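Long-range contacts in putative translational inhibitor protein (Yersinia pestis, PDB 5V4D), which is of unknown function but belongs to the Rid family, and so probably acts as an enamine/imine deaminase: residues A[55-60]-A[120-125]; A[77-82]-A[106-111]; A[33-38]-A[114-119]. All coordinates share one frame; numbering follows the deposited sequence. Where two conformers were deposited one is given.

Interaction 1 (A[55-60]-A[120-125]); sequences QVLKNI and VEIEVI
Val56 and Ile60 of helix 49-66 face Ile122 and Val124 of strand 120-127, with the axes of 55-60 and 120-125 inclined at 26° and 8.8 Å apart at their closest. No hydrogen bond crosses between them. The side-chain contacts are all between aliphatic branches. Val56 uses both of its methyls. Val56 CG1 rests on the branch point of Ile122, 3.7 Å from Ile122 CB. CG2 of Val56 turns to Val120 and lies 4.3 Å from Val120 CG1. It also covers a backbone atom, Val120 O, a buried carbonyl oxygen with no partner in the model. This is the alpha/beta layer of the YjgF-like fold: helix 49-66 packs on the sheet, and Val56 and Ile60, one turn apart, point toward strand 120-127. Ile60 meets Ile122 at about a right angle. Its CG1 is anti to the carbonyl carbon (chi1 -70°), and the extended chain carries CD1 in between Ile122 and Val124. There Ile60 CD1 lies 3.8 Å from Ile122 CG2 and 3.8 Å from Val124 CG1. Leu57 adds a looser touch, Leu57 CD2 to Ile122 CD1 at 4.2 Å. Leu57 also packs on Ile93 and Tyr97 of helix 87-98.

Interaction 2 (A[77-82]-A[106-111]); sequences TTIFIT and RSTVEV. With ACY (acetic acid), chain G.
Thr77 to Ile81 and Arg106 to Glu110 pair as parallel strands, one residue against one. The backbone bonds come first. Five N-H...O bonds alternate across the pair: Ser107 N to Thr77 O, Ile79 N to Ser107 O, Val109 N to Ile79 O, Ile81 N to Val109 O and Val111 N to Ile81 O. The two strands and helix 87-98 between them in the chain form a beta-alpha-beta unit.

On the face of Phe80 and Val109 the ring meets two valines. Phe80 CD1 is 3.7 Å from Val109 CG2 and 3.7 Å from Val111 CG1. Thr78, of the same strand as Phe80, covers one ring face with CG2, offset toward the rim. Val109 also packs on Phe80 of the third subunit. Ser107 shares this face, and its OG is hydrogen-bonded to Glu123 of the third subunit.

Arg106, Thr77 and Thr108 lie on the face of Ile79. The Arg106 chain bends at chi3 (75°), which turns NE and the guanidinium edge to a molecule of acetic acid, probably from the crystallisation liquor. Acetic acid OXT accepts from Arg106 NE at 2.8 Å and from Thr108 OG1 at 2.7 Å. The bond from Arg106 NH2 is weak. A carboxylate at Arg106 is consistent with the arginine that binds substrate carboxylates in Rid relatives. Ile79 CD1 lies 3.6 Å from Arg106 NH1. Thr77 OG1 presses on Arg106 CG at 3.1 Å, but its hydrogen bond goes to Tyr94, which also makes a cation-pi contact with Arg106. Asn91 takes a hydrogen bond from Arg106 NH1.

Interaction 3 (A[33-38]-A[114-119]); sequences GQIPIN and LPKGAL
Ile35, Pro36 and Ile37 meet Pro115, Lys116 and Ala118 where two loops of the YjgF-like fold lie together. Pro36 is the centre of an inverse gamma turn, closed by a weak bond from Ile37 N to Ile35 O. The other loop reverses through two overlapping turns, with Gly117 N bonded to Leu114 O and Ala118 N to Pro115 O. No hydrogen bond joins the loops.

The tight part lies inward, at two buried residues. Ala118 CB presses on the proline ring, 3.5 Å from Pro36 CD, which is tighter than usual for two carbons. Pro36 also packs on Gln52 and Val56 of helix 49-66. Ile35 uses both branches, at ordinary van der Waals distances. Ile35 CG2 lies 4.1 Å from Ala118 CB. With CG1 between the backbone N and the carbonyl carbon (chi1 52°), its other branch reaches Pro115, where Ile35 CD1 is 3.8 Å from Pro115 O and 4.0 Å from Pro115 CB. Pro115 also packs on Thr108 of the second subunit.

The outer part is made by Lys116, which is exposed to solvent. Its aliphatic chain covers the ends of two isoleucines. Lys116 CG stands 4.0 Å from Ile35 CD1. Farther out the lysine crosses Ile37 at about a right angle, and even on this open side one pair is tight: Ile37 CD1 to Lys116 CD, 3.4 Å.

Strand 120-127 belongs to interaction 1, neighbours strand 74-81 of interaction 2 and follows loop 114-119 of interaction 3. Interactions 1 and 2 share a backbone seam: Glu121 N to Phe80 O and Glu123 O to Thr78 N are both 2.9 Å. Interaction 3 joins the helix of interaction 1 through Asn59 ND2, 2.9 Å from Ile37 O. Between interactions 2 and 3, Thr82 N is 3.1 Å from Leu119 O. One acetic acid sits at Arg106 in interaction 2, and the side chain of Pro115 in interaction 3 is about 4 Å from another. Pro115 packs on Thr108 of the second subunit. In Rid relatives the active site lies between subunits, so the acetic acid may mark a similar pocket here.

Interaction 1 (A[55-60]-A[120-125])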
# COMPACT_ATOMS: atom_id res chain seq x y z
N GLN A 55 19.07 -9.47 0.26
CA GLN A 55 19.31 -8.53 1.36
C GLN A 55 17.99 -8.05 1.96
O GLN A 55 17.85 -7.98 3.18
CB GLN A 55 20.19 -7.36 0.89
CG GLN A 55 20.55 -6.48 2.04
CD GLN A 55 21.53 -7.17 2.97
OE1 GLN A 55 22.58 -7.62 2.52
NE2 GLN A 55 21.14 -7.37 4.22
N VAL A 56 17.00 -7.73 1.10
CA VAL A 56 15.74 -7.21 1.58
C VAL A 56 15.04 -8.25 2.45
O VAL A 56 14.50 -7.93 3.51
CB VAL A 56 14.87 -6.79 0.39
CG1 VAL A 56 13.38 -6.65 0.79
CG2 VAL A 56 15.43 -5.51 -0.23
N LEU A 57 15.04 -9.50 1.99
CA LEU A 57 14.34 -10.54 2.75
C LEU A 57 15.04 -10.81 4.07
O LEU A 57 14.38 -11.10 5.07
CB LEU A 57 14.23 -11.82 1.90
CG LEU A 57 13.36 -11.56 0.68
CD1 LEU A 57 13.51 -12.76 -0.24
CD2 LEU A 57 11.92 -11.32 1.06
N LYS A 58 16.39 -10.75 4.10
CA LYS A 58 17.09 -10.91 5.38
C LYS A 58 16.78 -9.75 6.33
O LYS A 58 16.67 -9.96 7.55
CB LYS A 58 18.61 -11.00 5.15
CG LYS A 58 19.09 -12.35 4.55
CD LYS A 58 18.82 -13.54 5.48
CE LYS A 58 19.56 -13.43 6.82
NZ LYS A 58 19.36 -14.64 7.74
N ASN A 59 16.66 -8.53 5.79
CA ASN A 59 16.32 -7.38 6.63
C ASN A 59 14.92 -7.53 7.21
O ASN A 59 14.70 -7.27 8.40
CB ASN A 59 16.43 -6.08 5.81
CG ASN A 59 17.86 -5.75 5.42
OD1 ASN A 59 18.79 -6.34 5.94
ND2 ASN A 59 18.03 -4.78 4.51
N ILE A 60 13.97 -7.97 6.39
CA ILE A 60 12.63 -8.26 6.89
C ILE A 60 12.67 -9.32 7.98
O ILE A 60 12.05 -9.17 9.02
CB ILE A 60 11.71 -8.71 5.74
CG1 ILE A 60 11.40 -7.53 4.81
CG2 ILE A 60 10.41 -9.40 6.30
CD1 ILE A 60 10.78 -7.97 3.42
N VAL A 120 14.63 -2.74 -5.65
CA VAL A 120 13.46 -3.41 -5.09
C VAL A 120 13.31 -2.93 -3.66
O VAL A 120 14.30 -2.70 -2.96
CB VAL A 120 13.60 -4.95 -5.20
CG1 VAL A 120 14.89 -5.50 -4.52
CG2 VAL A 120 12.34 -5.66 -4.66
N GLU A 121 12.04 -2.82 -3.22
CA GLU A 121 11.67 -2.51 -1.84
C GLU A 121 10.48 -3.38 -1.49
O GLU A 121 9.55 -3.47 -2.29
CB GLU A 121 11.31 -1.02 -1.68
CG GLU A 121 11.00 -0.65 -0.22
CD GLU A 121 10.63 0.81 -0.05
OE1 GLU A 121 9.81 1.17 0.82
OE2 GLU A 121 11.09 1.62 -0.88
N ILE A 122 10.52 -4.07 -0.35
CA ILE A 122 9.39 -4.95 -0.00
C ILE A 122 8.85 -4.53 1.35
O ILE A 122 9.60 -4.44 2.34
CB ILE A 122 9.80 -6.43 -0.00
CG1 ILE A 122 10.24 -6.80 -1.42
CG2 ILE A 122 8.60 -7.32 0.40
CD1 ILE A 122 10.66 -8.28 -1.52
N GLU A 123 7.53 -4.31 1.40
CA GLU A 123 6.80 -3.93 2.59
C GLU A 123 5.92 -5.10 3.03
O GLU A 123 5.30 -5.75 2.18
CB GLU A 123 5.94 -2.71 2.24
CG GLU A 123 5.00 -2.24 3.26
CD GLU A 123 4.17 -1.10 2.62
OE1 GLU A 123 4.69 -0.01 2.57
OE2 GLU A 123 3.06 -1.35 2.10
N VAL A 124 5.88 -5.39 4.33
CA VAL A 124 5.09 -6.50 4.84
C VAL A 124 4.26 -6.09 6.04
O VAL A 124 4.57 -5.14 6.77
CB VAL A 124 5.96 -7.72 5.24
CG1 VAL A 124 7.03 -8.00 4.19
CG2 VAL A 124 6.63 -7.54 6.61
N ILE A 125 3.14 -6.79 6.22
CA ILE A 125 2.43 -6.79 7.50
C ILE A 125 2.33 -8.22 7.96
O ILE A 125 2.24 -9.16 7.16
CB ILE A 125 1.03 -6.14 7.47
CG1 ILE A 125 0.13 -6.84 6.45
CG2 ILE A 125 1.15 -4.63 7.24
CD1 ILE A 125 -1.36 -6.59 6.72

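Interaction 2 (A[77-82]-A[106-111])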
# COMPACT_ATOMS: atom_id res chain seq x y z
N THR A 77 2.10 -8.56 1.49
CA THR A 77 3.30 -7.82 1.14
C THR A 77 3.01 -6.97 -0.10
O THR A 77 2.07 -7.25 -0.85
CB THR A 77 4.51 -8.73 0.83
OG1 THR A 77 4.28 -9.40 -0.43
CG2 THR A 77 4.71 -9.78 1.90
N THR A 78 3.83 -5.94 -0.31
CA THR A 78 3.86 -5.21 -1.58
C THR A 78 5.30 -5.19 -2.06
O THR A 78 6.21 -4.87 -1.28
CB THR A 78 3.33 -3.78 -1.42
OG1 THR A 78 1.99 -3.85 -0.94
CG2 THR A 78 3.36 -3.01 -2.73
N ILE A 79 5.50 -5.55 -3.31
CA ILE A 79 6.81 -5.46 -3.94
C ILE A 79 6.82 -4.24 -4.86
O ILE A 79 6.06 -4.19 -5.84
CB ILE A 79 7.11 -6.74 -4.73
CG1 ILE A 79 7.13 -7.94 -3.78
CG2 ILE A 79 8.47 -6.62 -5.50
CD1 ILE A 79 7.35 -9.29 -4.53
N PHE A 80 7.74 -3.32 -4.58
CA PHE A 80 8.00 -2.15 -5.44
C PHE A 80 9.30 -2.45 -6.17
O PHE A 80 10.34 -2.68 -5.53
CB PHE A 80 8.13 -0.87 -4.60
CG PHE A 80 6.93 -0.55 -3.73
CD1 PHE A 80 5.76 -0.02 -4.25
CD2 PHE A 80 7.02 -0.71 -2.37
CE1 PHE A 80 4.69 0.33 -3.40
CE2 PHE A 80 5.93 -0.37 -1.55
CZ PHE A 80 4.81 0.13 -2.06
N ILE A 81 9.24 -2.54 -7.50
CA ILE A 81 10.45 -2.81 -8.26
C ILE A 81 10.62 -1.75 -9.33
O ILE A 81 9.64 -1.23 -9.87
CB ILE A 81 10.48 -4.22 -8.89
CG1 ILE A 81 9.16 -4.58 -9.58
CG2 ILE A 81 10.84 -5.25 -7.85
CD1 ILE A 81 9.28 -5.83 -10.43
N THR A 82 11.87 -1.44 -9.66
CA THR A 82 12.10 -0.40 -10.66
C THR A 82 12.00 -0.93 -12.09
O THR A 82 11.95 -0.11 -13.03
CB THR A 82 13.46 0.28 -10.47
OG1 THR A 82 14.55 -0.67 -10.58
CG2 THR A 82 13.54 1.03 -9.13
N ARG A 106 -0.40 -10.43 -1.95
CA ARG A 106 0.72 -9.66 -2.51
C ARG A 106 0.23 -8.73 -3.60
O ARG A 106 -0.76 -9.02 -4.27
CB ARG A 106 1.78 -10.58 -3.10
CG ARG A 106 3.10 -9.85 -3.30
CD ARG A 106 4.14 -10.88 -3.68
NE ARG A 106 3.91 -11.28 -5.06
CZ ARG A 106 4.73 -12.04 -5.77
NH1 ARG A 106 5.85 -12.52 -5.20
NH2 ARG A 106 4.42 -12.32 -7.02
N SER A 107 0.88 -7.58 -3.73
CA SER A 107 0.81 -6.78 -4.96
C SER A 107 2.23 -6.47 -5.41
O SER A 107 3.11 -6.25 -4.58
CB SER A 107 0.05 -5.48 -4.73
OG SER A 107 -1.31 -5.79 -4.37
N THR A 108 2.41 -6.32 -6.73
CA THR A 108 3.70 -6.00 -7.34
C THR A 108 3.45 -4.88 -8.33
O THR A 108 2.55 -5.00 -9.18
CB THR A 108 4.30 -7.20 -8.10
OG1 THR A 108 4.49 -8.29 -7.19
CG2 THR A 108 5.68 -6.79 -8.75
N VAL A 109 4.23 -3.81 -8.24
CA VAL A 109 4.11 -2.70 -9.19
C VAL A 109 5.49 -2.19 -9.57
O VAL A 109 6.44 -2.29 -8.78
CB VAL A 109 3.27 -1.52 -8.61
CG1 VAL A 109 1.81 -1.98 -8.31
CG2 VAL A 109 3.89 -0.91 -7.35
N GLU A 110 5.61 -1.64 -10.78
CA GLU A 110 6.86 -0.99 -11.18
C GLU A 110 6.85 0.48 -10.78
O GLU A 110 6.00 1.25 -11.24
CB GLU A 110 7.08 -1.12 -12.68
CG GLU A 110 8.50 -0.64 -13.08
CD GLU A 110 8.65 -0.58 -14.58
OE1 GLU A 110 9.04 -1.59 -15.21
OE2 GLU A 110 8.34 0.49 -15.16
N VAL A 111 7.77 0.86 -9.94
CA VAL A 111 7.95 2.25 -9.53
C VAL A 111 9.06 2.89 -10.35
O VAL A 111 9.87 2.21 -11.01
CB VAL A 111 8.28 2.35 -8.03
CG1 VAL A 111 7.12 1.76 -7.21
CG2 VAL A 111 9.57 1.61 -7.70
C ACY G . 1.19 -9.56 -7.44
O ACY G . 0.99 -8.65 -8.30
OXT ACY G . 2.28 -9.78 -6.83
CH3 ACY G . 0.02 -10.43 -7.08

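Interaction 3 (A[33-38]-A[114-119])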
# COMPACT_ATOMS: atom_id res chain seq x y z
N GLY A 33 8.82 -0.44 4.58
CA GLY A 33 9.45 -1.04 3.42
C GLY A 33 10.95 -1.19 3.60
O GLY A 33 11.63 -0.23 4.02
N GLN A 34 11.47 -2.39 3.32
CA GLN A 34 12.89 -2.69 3.42
C GLN A 34 13.54 -2.54 2.07
O GLN A 34 13.04 -3.07 1.07
CB GLN A 34 13.14 -4.11 3.93
CG GLN A 34 12.99 -4.19 5.46
CD GLN A 34 14.03 -3.33 6.15
OE1 GLN A 34 15.16 -3.15 5.66
NE2 GLN A 34 13.64 -2.74 7.25
N ILE A 35 14.67 -1.83 2.06
CA ILE A 35 15.51 -1.73 0.87
C ILE A 35 16.80 -2.51 1.11
O ILE A 35 17.08 -2.95 2.24
CB ILE A 35 15.78 -0.26 0.47
CG1 ILE A 35 16.31 0.55 1.64
CG2 ILE A 35 14.54 0.41 -0.13
CD1 ILE A 35 17.02 1.88 1.14
N PRO A 36 17.60 -2.74 0.06
CA PRO A 36 18.73 -3.69 0.14
C PRO A 36 19.98 -3.06 0.74
O PRO A 36 21.07 -3.14 0.17
CB PRO A 36 18.98 -4.07 -1.32
CG PRO A 36 17.90 -3.47 -2.10
CD PRO A 36 17.27 -2.40 -1.34
N ILE A 37 19.83 -2.48 1.95
CA ILE A 37 20.94 -1.95 2.72
C ILE A 37 21.52 -3.08 3.56
O ILE A 37 20.77 -3.83 4.21
CB ILE A 37 20.49 -0.79 3.62
CG1 ILE A 37 20.07 0.41 2.80
CG2 ILE A 37 21.64 -0.41 4.64
CD1 ILE A 37 21.18 0.98 2.01
N ASN A 38 22.85 -3.22 3.54
CA ASN A 38 23.53 -4.12 4.49
C ASN A 38 23.51 -3.47 5.86
O ASN A 38 24.15 -2.42 6.04
CB ASN A 38 24.96 -4.37 3.99
CG ASN A 38 25.83 -5.17 4.97
OD1 ASN A 38 25.40 -5.45 6.10
ND2 ASN A 38 27.04 -5.55 4.54
N LEU A 114 13.49 4.34 -6.20
CA LEU A 114 13.43 3.93 -4.81
C LEU A 114 14.53 4.63 -4.02
O LEU A 114 15.54 5.06 -4.59
CB LEU A 114 13.60 2.40 -4.66
CG LEU A 114 12.40 1.61 -5.19
CD1 LEU A 114 12.76 0.11 -5.27
CD2 LEU A 114 11.14 1.81 -4.33
N PRO A 115 14.39 4.69 -2.70
CA PRO A 115 15.46 5.28 -1.88
C PRO A 115 16.80 4.62 -2.18
O PRO A 115 16.89 3.40 -2.37
CB PRO A 115 15.01 4.97 -0.45
CG PRO A 115 13.51 4.95 -0.54
CD PRO A 115 13.25 4.25 -1.88
N LYS A 116 17.84 5.44 -2.21
CA LYS A 116 19.24 5.04 -2.42
C LYS A 116 19.49 4.36 -3.75
O LYS A 116 20.58 3.79 -3.98
CB LYS A 116 19.73 4.13 -1.27
CG LYS A 116 19.60 4.80 0.08
CD LYS A 116 20.55 4.20 1.08
CE LYS A 116 20.93 5.18 2.16
NZ LYS A 116 22.18 5.91 1.80
N GLY A 117 18.57 4.48 -4.70
CA GLY A 117 18.75 3.87 -6.00
C GLY A 117 18.52 2.39 -5.99
O GLY A 117 18.97 1.71 -6.92
N ALA A 118 17.82 1.89 -4.98
CA ALA A 118 17.53 0.45 -4.89
C ALA A 118 16.72 -0.05 -6.09
O ALA A 118 15.94 0.69 -6.71
CB ALA A 118 16.73 0.15 -3.62
N LEU A 119 16.86 -1.34 -6.39
CA LEU A 119 16.06 -1.97 -7.45
C LEU A 119 14.74 -2.52 -6.95
O LEU A 119 13.84 -2.86 -7.77
CB LEU A 119 16.83 -3.14 -8.09
CG LEU A 119 18.18 -2.76 -8.73
CD1 LEU A 119 18.92 -4.04 -9.16
CD2 LEU A 119 17.98 -1.82 -9.93